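Local coordinates for protein MdcD (Pseudomonas aeruginosa, PDB 5VIP) that probably serves as the beta subunit of biotin-independent malonate decarboxylase, helping to remove the carboxyl group from a malonyl unit carried on an acyl carrier protein, at residues B[19-24]-B[154-159]; B[114-119]-B[165-170]; B[141-144]-B[148-151]. All blocks are in the same frame, centred on the assembly; numbering follows the deposited sequence.

Contact 1 of 3, residues B[19-24]-B[154-159]; sequences RQRARA and AGPVGC
The carbonyl oxygen of Gly155 is gripped by both terminal nitrogens of the Arg21 guanidinium. Arg21 NH2 makes the stronger bond, 2.8 Å to Gly155 O with an N-H...O angle of 159°. It approaches in the carbonyl plane, at a C=O...N angle of 150°, and the oxygen lies almost in the plane of the guanidinium. Arg21 NH1 adds a weak bond to the same Gly155 O, 3.2 Å long and more bent. The oxygen therefore meets the end of the guanidinium at its edge. Arg21 CG stands beside its own backbone N, and the chain then runs extended from CG to NE. This carries the charged end well away from the helix, whose CA at Arg21 is still 10.3 Å from the CA of Ala154.

Apolar groups lie close to the same nitrogens. Ala154 CB is 3.8 Å from Arg21 NH1, in an oblique position. Pro156 CD comes within 3.9 Å of Arg21 NH2, near the guanidinium plane. A cis peptide joins Gly155 to Pro156, and at the backbone angles of Gly155 a side chain would press on the carbonyl oxygen of Ala154.

Arg21 is buried, and its guanidinium has further acceptors. Arg21 NE bonds to Leu16 O, and Arg21 NH2 also to Thr14 O. Bonds on several sides fix its rotation. Glu117 OE1 forms a long, weak ion pair with Arg21 NH1 and accepts the backbone N-H groups of Ala154 and Gly155. It may partly offset the charge.

Within this carboxyltransferase domain of the ClpP/crotonase clan, the contact ties helix 18-25, near the start of the chain, to the loop that leaves strand 150-153 of the central sheet and leads to strand 159-160.

Contact 2 of 3, residues B[114-119]-B[165-170]; sequences LLLETG and IAAGLC
Leu114 and Leu116 reach Cys170 and Ala167 through the same pair of side-chain turns. In both leucines CG sits beside the backbone N, with chi1 at -57° in Leu114 and -60° in Leu116. CD1 then continues the chain in an extended line from CA, so this methyl becomes the leading end of each side chain. Cys170 answers with SG turned beside its own backbone N, chi1 -71°, and its CB also points toward the leucines.

Two touches result. Leu114 CD1 meets Cys170 SG at 3.9 Å, tip against tip. Leu116 CD1 meets Ala167 CB at 4.1 Å, although the CB of Ala167 points along the contact rather than straight at it. The backbones stay well apart, with 8.0 Å between the CA atoms of Leu116 and Ala167. Two leucine side chains thus span most of the separation between the strand and the helix.

Leu114 belongs to strand 111-115 of the central sheet, and Leu116 follows two residues later on the same face. Ala167 is on helix 162-169 and Cys170 comes after its last turn. The contact therefore packs a helix against one face of the sheet, its centre about 4 Å from the centre of the folded chain. Ala151 of the next strand also touches Leu116 and Cys170, while Ile140 of helix 126-143 packs on Leu114 and Ala166. A polar side chain of a different protein chain also bonds to Gly168 O.

All four touching residues are buried, and the segments exchange no hydrogen bond. The contact rests on van der Waals packing and exclusion of water, with the thiol sulfur serving as one more apolar surface for a leucine methyl. Neither touch involves a directional bond between the segments.

Contact 3 of 3, residues B[141-144]-B[148-151]; sequences VDLQ and PVVA
Gln144 runs from the end of a helix to the backbone of Val149. Its CB leaves at an angle to the other segment, and with chi1 at -73° CG lies beside the backbone N. CG rests 3.8 Å from Val149 CG2. Beyond CG the chain is extended, and CD lies 3.8 Å from Val149 N. OE1 then takes the hydrogen bond, 3.0 Å from Val149 N with an N-H...O angle of 153°. The donor lies in the plane of the amide carbonyl, on a lone pair, at a C=O...N angle of 122°. The same OE1 also passes 3.3 Å from Val149 CB, a snug fit beside the valine.

This oxygen also accepts the backbone N-H of Ser171, the stronger partner of this side chain, so two N-H groups grip it. On the other arm of the amide, NE2 donates to Leu169 O. With both ends engaged, the amide is held against flipping and links Val149 to the end of helix 162-169.

The segments lie within a beta-alpha-beta crossover. Strand 111-115 leads through helix 126-143 to strand 150-153, its parallel neighbour in the central sheet. Gln144 is the first residue to leave helical geometry, and three residues separate it from Pro148. The contact thus closes the short turn between helix and returning strand, where the CA atoms of Gln144 and Pro148 come within 5.3 Å.

Leu143 supplies the apolar half. Its CG is anti to the backbone N, and CD2 reaches Val149 CG2 at 3.7 Å, the two side chains crossing at about a right angle. That one valine methyl consequently touches both Leu143 and Gln144. Leu143 is also packed by Leu97 and Ala100 of helix 87-105 and by Ala112 of strand 111-115.

Overall arrangement
Contacts 2 and 3 are close neighbours, with centres about 11 Å apart. Leu114 N bonds to Val150 O at 2.9 Å where their strands pair in the sheet. Cys170 SG also lies 3.7 Å from Val149 CG1, so the apolar part of contact 2 runs on into contact 3. Contact 1 is about 12 Å from contact 2, centre to centre. There Gly158 N meets Glu117 OE2 at 2.8 Å, a probable hydrogen bond, and Arg21 CB packs on Leu115 CD2. Contacts 1 and 3 lie on opposite sides of the chain's centre, about 19 Å apart, and are joined through the sequence, Ala151 at the end of one being followed closely by Ala154.

Contact 1 of 3, residues B[19-24]-B[154-159]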
ATOM      1  N   ARG B  19     -22.467   2.804  -8.313  1.00 17.64           N
ATOM      2  CA  ARG B  19     -23.042   1.791  -9.187  1.00 15.66           C
ATOM      3  C   ARG B  19     -23.433   2.412 -10.528  1.00 15.87           C
ATOM      4  O   ARG B  19     -23.224   1.821 -11.587  1.00 16.67           O
ATOM      5  CB  ARG B  19     -24.246   1.117  -8.495  1.00 20.55           C
ATOM      6  CG  ARG B  19     -24.829  -0.079  -9.243  1.00 25.53           C
ATOM      7  CD  ARG B  19     -25.896  -0.809  -8.402  1.00 25.17           C
ATOM      8  NE  ARG B  19     -25.285  -1.713  -7.429  1.00 26.99           N
ATOM      9  CZ  ARG B  19     -25.137  -1.440  -6.137  1.00 30.35           C
ATOM     10  NH1 ARG B  19     -25.567  -0.283  -5.645  1.00 31.28           N
ATOM     11  NH2 ARG B  19     -24.569  -2.332  -5.335  1.00 28.45           N
ATOM     12  N   GLN B  20     -23.974   3.620 -10.490  1.00 15.15           N
ATOM     13  CA  GLN B  20     -24.283   4.319 -11.728  1.00 14.52           C
ATOM     14  C   GLN B  20     -23.025   4.669 -12.517  1.00 16.01           C
ATOM     15  O   GLN B  20     -23.015   4.589 -13.734  1.00 14.37           O
ATOM     16  CB  GLN B  20     -25.057   5.593 -11.443  1.00 19.28           C
ATOM     17  CG  GLN B  20     -26.430   5.359 -10.849  1.00 24.22           C
ATOM     18  CD  GLN B  20     -27.028   6.651 -10.355  1.00 28.02           C
ATOM     19  OE1 GLN B  20     -26.360   7.429  -9.671  1.00 25.67           O
ATOM     20  NE2 GLN B  20     -28.285   6.901 -10.709  1.00 30.23           N
ATOM     21  N   ARG B  21     -21.974   5.078 -11.824  1.00 13.96           N
ATOM     22  CA  ARG B  21     -20.704   5.363 -12.516  1.00 14.94           C
ATOM     23  C   ARG B  21     -20.209   4.119 -13.248  1.00 15.66           C
ATOM     24  O   ARG B  21     -19.761   4.189 -14.396  1.00 14.00           O
ATOM     25  CB  ARG B  21     -19.647   5.854 -11.522  1.00 14.95           C
ATOM     26  CG  ARG B  21     -19.932   7.234 -10.943  1.00 15.58           C
ATOM     27  CD  ARG B  21     -18.881   7.619  -9.897  1.00 17.65           C
ATOM     28  NE  ARG B  21     -19.279   8.823  -9.184  1.00 21.20           N
ATOM     29  CZ  ARG B  21     -18.457   9.605  -8.490  1.00 19.14           C
ATOM     30  NH1 ARG B  21     -17.167   9.324  -8.410  1.00 18.26           N
ATOM     31  NH2 ARG B  21     -18.936  10.684  -7.879  1.00 20.76           N
ATOM     32  N   ALA B  22     -20.308   2.974 -12.584  1.00 14.05           N
ATOM     33  CA  ALA B  22     -19.820   1.716 -13.157  1.00 14.75           C
ATOM     34  C   ALA B  22     -20.620   1.335 -14.399  1.00 16.95           C
ATOM     35  O   ALA B  22     -20.057   0.946 -15.427  1.00 15.71           O
ATOM     36  CB  ALA B  22     -19.877   0.601 -12.118  1.00 17.83           C
ATOM     37  N   ARG B  23     -21.935   1.459 -14.309  1.00 16.02           N
ATOM     38  CA  ARG B  23     -22.808   1.148 -15.432  1.00 19.28           C
ATOM     39  C   ARG B  23     -22.581   2.112 -16.596  1.00 15.97           C
ATOM     40  O   ARG B  23     -22.634   1.719 -17.758  1.00 17.87           O
ATOM     41  CB  ARG B  23     -24.271   1.200 -14.979  1.00 18.85           C
ATOM     42  CG  ARG B  23     -25.307   0.945 -16.073  1.00 24.46           C
ATOM     43  CD  ARG B  23     -26.717   1.074 -15.482  1.00 30.89           C
ATOM     44  NE  ARG B  23     -26.963   0.061 -14.453  1.00 33.83           N
ATOM     45  CZ  ARG B  23     -26.943   0.283 -13.141  1.00 34.61           C
ATOM     46  NH1 ARG B  23     -26.704   1.501 -12.665  1.00 35.42           N
ATOM     47  NH2 ARG B  23     -27.172  -0.719 -12.302  1.00 35.15           N
ATOM     48  N   ALA B  24     -22.317   3.374 -16.275  1.00 15.23           N
ATOM     49  CA  ALA B  24     -22.122   4.402 -17.294  1.00 15.73           C
ATOM     50  C   ALA B  24     -20.818   4.192 -18.069  1.00 15.21           C
ATOM     51  O   ALA B  24     -20.741   4.496 -19.265  1.00 17.84           O
ATOM     52  CB  ALA B  24     -22.140   5.778 -16.654  1.00 17.79           C
ATOM     53  N   ALA B 154     -12.777  11.115  -8.907  1.00 17.37           N
ATOM     54  CA  ALA B 154     -13.619  12.189  -9.432  1.00 19.30           C
ATOM     55  C   ALA B 154     -14.219  13.054  -8.340  1.00 24.42           C
ATOM     56  O   ALA B 154     -14.737  14.133  -8.623  1.00 26.16           O
ATOM     57  CB  ALA B 154     -14.739  11.614 -10.308  1.00 19.55           C
ATOM     58  N   GLY B 155     -14.146  12.607  -7.093  1.00 19.39           N
ATOM     59  CA  GLY B 155     -14.863  13.295  -6.040  1.00 21.45           C
ATOM     60  C   GLY B 155     -16.310  12.819  -5.957  1.00 24.42           C
ATOM     61  O   GLY B 155     -16.785  12.064  -6.819  1.00 24.64           O
ATOM     62  N   PRO B 156     -17.046  13.296  -4.943  1.00 25.64           N
ATOM     63  CA  PRO B 156     -16.632  14.367  -4.022  1.00 24.37           C
ATOM     64  C   PRO B 156     -15.764  13.924  -2.834  1.00 25.17           C
ATOM     65  O   PRO B 156     -15.138  14.769  -2.200  1.00 27.89           O
ATOM     66  CB  PRO B 156     -17.971  14.916  -3.523  1.00 25.01           C
ATOM     67  CG  PRO B 156     -18.883  13.717  -3.546  1.00 28.58           C
ATOM     68  CD  PRO B 156     -18.433  12.851  -4.701  1.00 27.27           C
ATOM     69  N   VAL B 157     -15.723  12.635  -2.523  1.00 19.27           N
ATOM     70  CA  VAL B 157     -14.901  12.179  -1.411  1.00 23.41           C
ATOM     71  C   VAL B 157     -13.413  12.275  -1.774  1.00 23.70           C
ATOM     72  O   VAL B 157     -12.587  12.704  -0.966  1.00 20.51           O
ATOM     73  CB  VAL B 157     -15.255  10.733  -0.997  1.00 22.24           C
ATOM     74  CG1 VAL B 157     -14.303  10.224   0.066  1.00 21.04           C
ATOM     75  CG2 VAL B 157     -16.698  10.653  -0.508  1.00 31.12           C
ATOM     76  N   GLY B 158     -13.075  11.918  -3.009  1.00 19.76           N
ATOM     77  CA  GLY B 158     -11.678  11.839  -3.388  1.00 19.84           C
ATOM     78  C   GLY B 158     -11.033  10.605  -2.777  1.00 17.73           C
ATOM     79  O   GLY B 158     -11.724   9.681  -2.335  1.00 21.14           O
ATOM     80  N   CYS B 159      -9.705  10.577  -2.749  1.00 17.88           N
ATOM     81  CA  CYS B 159      -8.991   9.365  -2.368  1.00 15.70           C
ATOM     82  C   CYS B 159      -7.884   9.662  -1.372  1.00 17.15           C
ATOM     83  O   CYS B 159      -6.905  10.329  -1.714  1.00 16.30           O
ATOM     84  CB  CYS B 159      -8.400   8.688  -3.614  1.00 17.16           C
ATOM     85  SG  CYS B 159      -7.570   7.121  -3.300  1.00 19.71           S
TER

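Contact 2 of 3, residues B[114-119]-B[165-170]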
ATOM      1  N   LEU B 114     -10.444   1.156 -11.610  1.00 10.51           N
ATOM      2  CA  LEU B 114     -10.718   1.442 -10.198  1.00 11.19           C
ATOM      3  C   LEU B 114     -11.299   2.841 -10.033  1.00 14.58           C
ATOM      4  O   LEU B 114     -10.651   3.827 -10.381  1.00 12.92           O
ATOM      5  CB  LEU B 114      -9.436   1.320  -9.354  1.00 11.16           C
ATOM      6  CG  LEU B 114      -8.709  -0.021  -9.409  1.00 13.71           C
ATOM      7  CD1 LEU B 114      -7.412   0.042  -8.574  1.00 10.73           C
ATOM      8  CD2 LEU B 114      -9.634  -1.115  -8.885  1.00 15.99           C
ATOM      9  N   LEU B 115     -12.505   2.915  -9.474  1.00 10.98           N
ATOM     10  CA  LEU B 115     -13.119   4.194  -9.134  1.00 13.92           C
ATOM     11  C   LEU B 115     -12.962   4.431  -7.631  1.00 17.09           C
ATOM     12  O   LEU B 115     -13.702   3.865  -6.812  1.00 15.95           O
ATOM     13  CB  LEU B 115     -14.598   4.204  -9.533  1.00 13.00           C
ATOM     14  CG  LEU B 115     -14.968   4.648 -10.958  1.00 21.66           C
ATOM     15  CD1 LEU B 115     -14.016   4.151 -12.046  1.00 17.29           C
ATOM     16  CD2 LEU B 115     -16.407   4.270 -11.293  1.00 12.94           C
ATOM     17  N   LEU B 116     -12.002   5.275  -7.274  1.00 13.72           N
ATOM     18  CA  LEU B 116     -11.547   5.373  -5.888  1.00 17.82           C
ATOM     19  C   LEU B 116     -12.113   6.574  -5.134  1.00 24.11           C
ATOM     20  O   LEU B 116     -11.554   7.671  -5.180  1.00 27.15           O
ATOM     21  CB  LEU B 116     -10.017   5.424  -5.865  1.00 17.97           C
ATOM     22  CG  LEU B 116      -9.353   4.193  -6.489  1.00 16.90           C
ATOM     23  CD1 LEU B 116      -7.832   4.272  -6.421  1.00 19.34           C
ATOM     24  CD2 LEU B 116      -9.846   2.926  -5.811  1.00 19.49           C
ATOM     25  N   GLU B 117     -13.223   6.359  -4.435  1.00 18.61           N
ATOM     26  CA  GLU B 117     -13.791   7.380  -3.556  1.00 18.58           C
ATOM     27  C   GLU B 117     -13.719   6.819  -2.152  1.00 20.48           C
ATOM     28  O   GLU B 117     -14.576   6.043  -1.760  1.00 21.77           O
ATOM     29  CB  GLU B 117     -15.237   7.709  -3.930  1.00 19.91           C
ATOM     30  CG  GLU B 117     -15.403   8.259  -5.351  1.00 21.74           C
ATOM     31  CD  GLU B 117     -14.643   9.568  -5.561  1.00 30.73           C
ATOM     32  OE1 GLU B 117     -13.972   9.717  -6.615  1.00 31.97           O
ATOM     33  OE2 GLU B 117     -14.731  10.451  -4.676  1.00 26.61           O
ATOM     34  N   THR B 118     -12.682   7.180  -1.411  1.00 20.81           N
ATOM     35  CA  THR B 118     -12.416   6.505  -0.152  1.00 19.37           C
ATOM     36  C   THR B 118     -11.536   7.353   0.761  1.00 22.13           C
ATOM     37  O   THR B 118     -10.700   8.145   0.304  1.00 19.92           O
ATOM     38  CB  THR B 118     -11.756   5.126  -0.409  1.00 25.56           C
ATOM     39  OG1 THR B 118     -11.587   4.419   0.828  1.00 30.45           O
ATOM     40  CG2 THR B 118     -10.404   5.288  -1.117  1.00 23.61           C
ATOM     41  N   GLY B 119     -11.731   7.193   2.066  1.00 23.25           N
ATOM     42  CA  GLY B 119     -10.979   7.976   3.030  1.00 25.96           C
ATOM     43  C   GLY B 119     -10.116   7.185   3.994  1.00 31.03           C
ATOM     44  O   GLY B 119      -9.414   7.770   4.830  1.00 31.67           O
ATOM     45  N   ILE B 165      -1.995   5.243  -1.887  1.00 13.25           N
ATOM     46  CA  ILE B 165      -0.763   4.560  -2.250  1.00 14.18           C
ATOM     47  C   ILE B 165      -1.073   3.587  -3.394  1.00 15.50           C
ATOM     48  O   ILE B 165      -0.285   3.442  -4.331  1.00 14.80           O
ATOM     49  CB  ILE B 165      -0.154   3.824  -1.033  1.00 13.90           C
ATOM     50  CG1 ILE B 165       0.209   4.840   0.061  1.00 16.49           C
ATOM     51  CG2 ILE B 165       1.059   2.987  -1.450  1.00 14.82           C
ATOM     52  CD1 ILE B 165       0.745   4.202   1.374  1.00 16.79           C
ATOM     53  N   ALA B 166      -2.235   2.937  -3.320  1.00 14.18           N
ATOM     54  CA  ALA B 166      -2.698   2.078  -4.421  1.00 17.53           C
ATOM     55  C   ALA B 166      -2.848   2.896  -5.702  1.00 12.51           C
ATOM     56  O   ALA B 166      -2.449   2.460  -6.773  1.00 13.53           O
ATOM     57  CB  ALA B 166      -4.020   1.395  -4.066  1.00 15.20           C
ATOM     58  N   ALA B 167      -3.416   4.089  -5.585  1.00 15.54           N
ATOM     59  CA  ALA B 167      -3.556   4.974  -6.738  1.00 14.25           C
ATOM     60  C   ALA B 167      -2.175   5.274  -7.333  1.00 15.53           C
ATOM     61  O   ALA B 167      -1.988   5.259  -8.557  1.00 15.80           O
ATOM     62  CB  ALA B 167      -4.272   6.269  -6.334  1.00 15.80           C
ATOM     63  N   GLY B 168      -1.204   5.522  -6.459  1.00 13.92           N
ATOM     64  CA  GLY B 168       0.160   5.808  -6.882  1.00 12.82           C
ATOM     65  C   GLY B 168       0.820   4.640  -7.609  1.00 16.61           C
ATOM     66  O   GLY B 168       1.777   4.846  -8.350  1.00 14.15           O
ATOM     67  N   LEU B 169       0.325   3.416  -7.394  1.00 12.85           N
ATOM     68  CA  LEU B 169       0.834   2.253  -8.129  1.00 11.26           C
ATOM     69  C   LEU B 169       0.224   2.118  -9.511  1.00 13.48           C
ATOM     70  O   LEU B 169       0.826   1.503 -10.393  1.00 14.44           O
ATOM     71  CB  LEU B 169       0.545   0.956  -7.386  1.00 14.21           C
ATOM     72  CG  LEU B 169       1.132   0.800  -5.997  1.00 12.37           C
ATOM     73  CD1 LEU B 169       0.422  -0.374  -5.342  1.00 14.48           C
ATOM     74  CD2 LEU B 169       2.618   0.548  -6.104  1.00 11.13           C
ATOM     75  N   CYS B 170      -0.988   2.638  -9.691  1.00 11.59           N
ATOM     76  CA  CYS B 170      -1.718   2.439 -10.949  1.00 11.71           C
ATOM     77  C   CYS B 170      -1.004   3.100 -12.127  1.00 13.35           C
ATOM     78  O   CYS B 170      -0.448   4.194 -11.977  1.00 12.30           O
ATOM     79  CB  CYS B 170      -3.142   2.997 -10.831  1.00 13.41           C
ATOM     80  SG  CYS B 170      -4.194   1.992  -9.735  1.00 15.70           S
TER

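Contact 3 of 3, residues B[141-144]-B[148-151]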
ATOM      1  N   VAL B 141       0.239  -4.564  -8.765  1.00 11.80           N
ATOM      2  CA  VAL B 141       1.583  -4.750  -9.300  1.00 13.51           C
ATOM      3  C   VAL B 141       1.624  -6.022 -10.164  1.00 14.80           C
ATOM      4  O   VAL B 141       2.178  -6.014 -11.267  1.00 14.66           O
ATOM      5  CB  VAL B 141       2.633  -4.803  -8.156  1.00 13.11           C
ATOM      6  CG1 VAL B 141       4.054  -5.062  -8.707  1.00 14.66           C
ATOM      7  CG2 VAL B 141       2.612  -3.490  -7.371  1.00 11.30           C
ATOM      8  N   ASP B 142       1.009  -7.098  -9.680  1.00 13.15           N
ATOM      9  CA  ASP B 142       0.950  -8.355 -10.445  1.00 14.53           C
ATOM     10  C   ASP B 142       0.238  -8.145 -11.780  1.00 15.78           C
ATOM     11  O   ASP B 142       0.744  -8.555 -12.817  1.00 16.73           O
ATOM     12  CB  ASP B 142       0.248  -9.448  -9.631  1.00 17.61           C
ATOM     13  CG  ASP B 142       0.247 -10.802 -10.325  1.00 23.65           C
ATOM     14  OD1 ASP B 142       1.002 -10.992 -11.306  1.00 24.36           O
ATOM     15  OD2 ASP B 142      -0.512 -11.687  -9.868  1.00 23.00           O
ATOM     16  N   LEU B 143      -0.916  -7.481 -11.755  1.00 13.11           N
ATOM     17  CA  LEU B 143      -1.709  -7.297 -12.962  1.00 13.44           C
ATOM     18  C   LEU B 143      -0.981  -6.424 -13.984  1.00 14.13           C
ATOM     19  O   LEU B 143      -1.111  -6.633 -15.192  1.00 16.42           O
ATOM     20  CB  LEU B 143      -3.078  -6.688 -12.622  1.00 13.46           C
ATOM     21  CG  LEU B 143      -4.025  -6.339 -13.788  1.00 13.03           C
ATOM     22  CD1 LEU B 143      -4.261  -7.546 -14.722  1.00 12.14           C
ATOM     23  CD2 LEU B 143      -5.360  -5.825 -13.254  1.00 13.27           C
ATOM     24  N   GLN B 144      -0.195  -5.470 -13.497  1.00 13.80           N
ATOM     25  CA  GLN B 144       0.481  -4.532 -14.381  1.00 15.29           C
ATOM     26  C   GLN B 144       1.770  -5.103 -14.987  1.00 16.98           C
ATOM     27  O   GLN B 144       2.538  -4.385 -15.623  1.00 16.09           O
ATOM     28  CB  GLN B 144       0.729  -3.218 -13.648  1.00 14.62           C
ATOM     29  CG  GLN B 144      -0.607  -2.466 -13.484  1.00 13.18           C
ATOM     30  CD  GLN B 144      -0.499  -1.092 -12.857  1.00 14.41           C
ATOM     31  OE1 GLN B 144      -1.404  -0.277 -13.012  1.00 16.88           O
ATOM     32  NE2 GLN B 144       0.592  -0.824 -12.144  1.00 13.52           N
ATOM     33  N   PRO B 148      -2.322  -2.217 -18.010  1.00 13.04           N
ATOM     34  CA  PRO B 148      -2.395  -1.041 -17.138  1.00 12.15           C
ATOM     35  C   PRO B 148      -3.689  -1.044 -16.318  1.00 14.22           C
ATOM     36  O   PRO B 148      -4.740  -1.422 -16.833  1.00 14.56           O
ATOM     37  CB  PRO B 148      -2.371   0.126 -18.131  1.00 13.16           C
ATOM     38  CG  PRO B 148      -2.999  -0.447 -19.368  1.00 12.94           C
ATOM     39  CD  PRO B 148      -2.461  -1.851 -19.431  1.00 13.05           C
ATOM     40  N   VAL B 149      -3.601  -0.662 -15.051  1.00 11.43           N
ATOM     41  CA  VAL B 149      -4.786  -0.385 -14.249  1.00 10.96           C
ATOM     42  C   VAL B 149      -5.026   1.110 -14.346  1.00 11.72           C
ATOM     43  O   VAL B 149      -4.092   1.902 -14.208  1.00 12.05           O
ATOM     44  CB  VAL B 149      -4.611  -0.797 -12.780  1.00 12.50           C
ATOM     45  CG1 VAL B 149      -5.845  -0.406 -11.965  1.00 12.81           C
ATOM     46  CG2 VAL B 149      -4.326  -2.303 -12.680  1.00 11.39           C
ATOM     47  N   VAL B 150      -6.265   1.496 -14.613  1.00 11.22           N
ATOM     48  CA  VAL B 150      -6.623   2.901 -14.644  1.00  9.80           C
ATOM     49  C   VAL B 150      -7.385   3.222 -13.370  1.00 13.66           C
ATOM     50  O   VAL B 150      -8.314   2.508 -13.010  1.00 12.51           O
ATOM     51  CB  VAL B 150      -7.469   3.245 -15.880  1.00 12.25           C
ATOM     52  CG1 VAL B 150      -7.928   4.695 -15.828  1.00 14.05           C
ATOM     53  CG2 VAL B 150      -6.674   2.967 -17.159  1.00 12.09           C
ATOM     54  N   ALA B 151      -6.968   4.289 -12.688  1.00 13.42           N
ATOM     55  CA  ALA B 151      -7.662   4.778 -11.501  1.00 11.08           C
ATOM     56  C   ALA B 151      -8.305   6.115 -11.796  1.00 12.50           C
ATOM     57  O   ALA B 151      -7.650   7.030 -12.291  1.00 13.45           O
ATOM     58  CB  ALA B 151      -6.701   4.920 -10.327  1.00 10.69           C
TER